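Local coordinates for succinate--CoA ligase subunit alpha (Campylobacter jejuni, PDB 6MEL), which forms the alpha subunit of a succinate--CoA ligase, pairing a Rossmann-like CoA-binding domain with a CoA-ligase domain, at residues Ile222-Phe233 / Tyr269-Ile280. Sequence-based numbering, arbitrary orientation.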
# COMPACT_ATOMS: atom_id res chain seq x y z
N ILE A 222 20.41 2.71 14.42
CA ILE A 222 21.69 2.35 13.80
C ILE A 222 22.85 3.05 14.54
O ILE A 222 23.83 2.42 14.97
CB ILE A 222 21.67 2.63 12.28
CG1 ILE A 222 20.82 1.59 11.55
CG2 ILE A 222 23.08 2.69 11.70
CD1 ILE A 222 20.26 2.08 10.24
N LYS A 223 22.72 4.37 14.71
CA LYS A 223 23.75 5.14 15.38
C LYS A 223 24.09 4.51 16.74
O LYS A 223 25.23 4.36 17.05
CB LYS A 223 23.27 6.57 15.59
CG LYS A 223 24.29 7.50 16.25
CD LYS A 223 25.51 7.69 15.39
CE LYS A 223 26.34 8.85 15.88
NZ LYS A 223 27.78 8.62 15.61
N GLU A 224 23.07 4.14 17.51
CA GLU A 224 23.23 3.68 18.86
C GLU A 224 23.62 2.20 18.93
O GLU A 224 24.16 1.79 19.93
CB GLU A 224 21.97 3.98 19.68
CG GLU A 224 21.93 5.43 20.13
CD GLU A 224 20.59 5.97 20.62
OE1 GLU A 224 19.69 5.16 20.90
OE2 GLU A 224 20.45 7.21 20.71
N ASN A 225 23.33 1.37 17.92
CA ASN A 225 23.45 -0.08 18.16
C ASN A 225 24.25 -0.82 17.08
O ASN A 225 24.61 -1.95 17.31
CB ASN A 225 22.08 -0.74 18.27
CG ASN A 225 21.30 -0.19 19.44
OD1 ASN A 225 21.47 -0.64 20.55
ND2 ASN A 225 20.48 0.82 19.20
N ILE A 226 24.41 -0.25 15.89
CA ILE A 226 24.93 -1.00 14.76
C ILE A 226 26.24 -0.34 14.33
O ILE A 226 26.23 0.76 13.78
CB ILE A 226 23.89 -1.00 13.61
CG1 ILE A 226 22.52 -1.49 14.08
CG2 ILE A 226 24.38 -1.81 12.43
CD1 ILE A 226 22.47 -2.96 14.42
N SER A 227 27.36 -1.05 14.48
CA SER A 227 28.65 -0.46 14.11
C SER A 227 29.08 -0.88 12.70
O SER A 227 29.95 -0.27 12.10
CB SER A 227 29.68 -0.81 15.17
OG SER A 227 29.87 -2.21 15.18
N LYS A 228 28.50 -1.96 12.16
CA LYS A 228 28.74 -2.29 10.75
C LYS A 228 28.16 -1.20 9.87
O LYS A 228 27.13 -0.60 10.19
CB LYS A 228 28.16 -3.66 10.40
CG LYS A 228 28.83 -4.77 11.20
CD LYS A 228 28.46 -6.18 10.84
CE LYS A 228 29.15 -7.17 11.77
NZ LYS A 228 28.57 -8.54 11.62
N PRO A 229 28.85 -0.87 8.75
CA PRO A 229 28.36 0.14 7.82
C PRO A 229 27.02 -0.25 7.18
O PRO A 229 26.81 -1.42 6.83
CB PRO A 229 29.41 0.24 6.70
CG PRO A 229 30.57 -0.60 7.17
CD PRO A 229 30.13 -1.43 8.35
N VAL A 230 26.17 0.77 6.99
CA VAL A 230 24.87 0.64 6.42
C VAL A 230 24.74 1.59 5.23
O VAL A 230 25.03 2.80 5.35
CB VAL A 230 23.79 0.94 7.45
CG1 VAL A 230 22.42 0.88 6.80
CG2 VAL A 230 23.88 -0.02 8.63
N VAL A 231 24.28 1.02 4.09
CA VAL A 231 23.94 1.75 2.91
C VAL A 231 22.42 1.74 2.82
O VAL A 231 21.83 0.67 2.97
CB VAL A 231 24.55 1.10 1.67
CG1 VAL A 231 24.02 1.69 0.36
CG2 VAL A 231 26.07 1.16 1.68
N ALA A 232 21.81 2.89 2.50
CA ALA A 232 20.36 3.01 2.36
C ALA A 232 20.00 3.63 1.02
O ALA A 232 20.64 4.59 0.55
CB ALA A 232 19.73 3.80 3.47
N PHE A 233 18.97 3.04 0.40
CA PHE A 233 18.27 3.65 -0.71
C PHE A 233 16.77 3.64 -0.35
O PHE A 233 16.24 2.60 -0.02
CB PHE A 233 18.49 2.93 -2.04
CG PHE A 233 17.63 3.51 -3.15
CD1 PHE A 233 17.96 4.72 -3.74
CD2 PHE A 233 16.43 2.94 -3.51
CE1 PHE A 233 17.14 5.30 -4.70
CE2 PHE A 233 15.61 3.52 -4.46
CZ PHE A 233 15.96 4.71 -5.04
N TYR A 269 22.27 10.59 10.88
CA TYR A 269 22.76 9.63 11.87
C TYR A 269 23.94 8.82 11.32
O TYR A 269 24.31 7.82 11.96
CB TYR A 269 21.63 8.74 12.35
CG TYR A 269 20.82 9.38 13.45
CD1 TYR A 269 19.53 9.84 13.25
CD2 TYR A 269 21.40 9.58 14.69
CE1 TYR A 269 18.82 10.43 14.27
CE2 TYR A 269 20.70 10.16 15.74
CZ TYR A 269 19.41 10.60 15.52
OH TYR A 269 18.76 11.15 16.57
N GLY A 270 24.51 9.23 10.18
CA GLY A 270 25.77 8.61 9.64
C GLY A 270 25.54 7.45 8.66
O GLY A 270 26.52 6.86 8.19
N ILE A 271 24.28 7.12 8.32
CA ILE A 271 24.04 6.05 7.32
C ILE A 271 24.55 6.55 5.95
O ILE A 271 24.47 7.75 5.62
CB ILE A 271 22.55 5.62 7.30
CG1 ILE A 271 22.17 4.82 8.55
CG2 ILE A 271 22.21 4.85 6.02
CD1 ILE A 271 22.22 5.60 9.86
N HIS A 272 25.08 5.64 5.13
CA HIS A 272 25.48 6.01 3.77
C HIS A 272 24.25 6.00 2.85
O HIS A 272 23.87 4.97 2.31
CB HIS A 272 26.55 5.06 3.20
CG HIS A 272 27.88 5.06 3.89
ND1 HIS A 272 28.05 4.59 5.17
CD2 HIS A 272 29.11 5.42 3.45
CE1 HIS A 272 29.34 4.66 5.50
NE2 HIS A 272 30.00 5.17 4.47
N VAL A 273 23.71 7.18 2.56
CA VAL A 273 22.50 7.31 1.82
C VAL A 273 22.87 7.52 0.35
O VAL A 273 23.68 8.34 0.04
CB VAL A 273 21.62 8.47 2.32
CG1 VAL A 273 20.43 8.67 1.41
CG2 VAL A 273 21.15 8.23 3.74
N VAL A 274 22.24 6.75 -0.53
CA VAL A 274 22.47 6.82 -1.98
C VAL A 274 21.25 7.46 -2.63
O VAL A 274 20.12 6.99 -2.37
CB VAL A 274 22.72 5.38 -2.48
CG1 VAL A 274 22.67 5.26 -3.98
CG2 VAL A 274 24.05 4.87 -1.97
N ASP A 275 21.47 8.44 -3.51
CA ASP A 275 20.39 9.15 -4.18
C ASP A 275 19.93 8.37 -5.40
O ASP A 275 18.73 8.25 -5.64
CB ASP A 275 20.79 10.58 -4.57
CG ASP A 275 20.98 11.48 -3.35
OD1 ASP A 275 20.19 11.36 -2.36
OD2 ASP A 275 21.93 12.25 -3.37
N SER A 276 20.87 7.86 -6.20
CA SER A 276 20.53 7.18 -7.43
C SER A 276 20.47 5.69 -7.16
O SER A 276 21.44 5.13 -6.65
CB SER A 276 21.51 7.43 -8.55
OG SER A 276 21.36 6.45 -9.58
N PRO A 277 19.40 4.97 -7.55
CA PRO A 277 19.34 3.54 -7.30
C PRO A 277 20.35 2.73 -8.11
O PRO A 277 20.51 1.53 -7.89
CB PRO A 277 17.91 3.21 -7.74
CG PRO A 277 17.67 4.17 -8.86
CD PRO A 277 18.23 5.46 -8.31
N ALA A 278 21.00 3.38 -9.08
CA ALA A 278 22.00 2.70 -9.91
C ALA A 278 23.31 2.53 -9.16
O ALA A 278 24.10 1.73 -9.60
CB ALA A 278 22.26 3.47 -11.18
N LEU A 279 23.51 3.26 -8.04
CA LEU A 279 24.83 3.39 -7.40
C LEU A 279 24.93 2.71 -6.02
O LEU A 279 25.83 3.01 -5.24
CB LEU A 279 25.12 4.89 -7.31
CG LEU A 279 25.06 5.66 -8.63
CD1 LEU A 279 25.59 7.09 -8.42
CD2 LEU A 279 25.87 4.98 -9.72
N ILE A 280 24.05 1.73 -5.75
CA ILE A 280 24.10 0.98 -4.50
C ILE A 280 25.37 0.12 -4.44
O ILE A 280 26.04 0.07 -3.38
CB ILE A 280 22.82 0.15 -4.31
CG1 ILE A 280 21.58 1.05 -4.22
CG2 ILE A 280 22.91 -0.77 -3.10
CD1 ILE A 280 20.26 0.28 -4.37
O HOH W 1 27.29 3.42 7.54
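I271 fits between a helix and a strand by giving each of its two branches a hollow of its own. I271 CD1 lies 3.5 Å from I222 CG2 on helix 214-225, the two isoleucines crossing nearly at right angles; with chi1 at -72°, I271 CG2 stands anti to the backbone N and rests over the notch flanked by V230 CG1 and A232 CB, 3.7 Å from A232 CB. Two residues earlier, Y269 packs against the helix, its CD2 3.7 Å from K223 CB, while the lysine aliphatic chain bends past Y269 O. G270, at positive phi, is the C-prime residue of the Schellman motif ending helix 259-268.

Such packing illustrates the right-handed beta-alpha-beta crossover in the mixed, largely parallel alpha/beta sheet of the CoA-ligase part: strand 230-235, helix 259-268 and the parallel strand 272-273, outermost of the sheet within this chain. Three backbone bonds zip the strands, H272 N to V230 O, A232 N to H272 O and V274 N to A232 O. Alongside, a water accepts from V230 N and is hydrogen-bonded to H272 ND1 at 2.8 Å, at the edge of the imidazole ring. A232 and V273 turn their side chains to the face packed by L266 of the crossover helix; V231 and H272 use the other, where helix 280-288 lies, and V231 CG1 rests 3.9 Å from V274 CG2.

Beyond the paired strands the F233 ring fills the bend at 274-277. P277 CB sits over one face, 3.9 Å from the ring centroid in a CH-pi contact, and D275 O approaches F233 CE1 in the ring plane at 3.5 Å. I280 CD1 then closes on F233 CB at 3.9 Å, while L157 of helix 156-167 and an apolar side chain of the partner subunit also pack against F233.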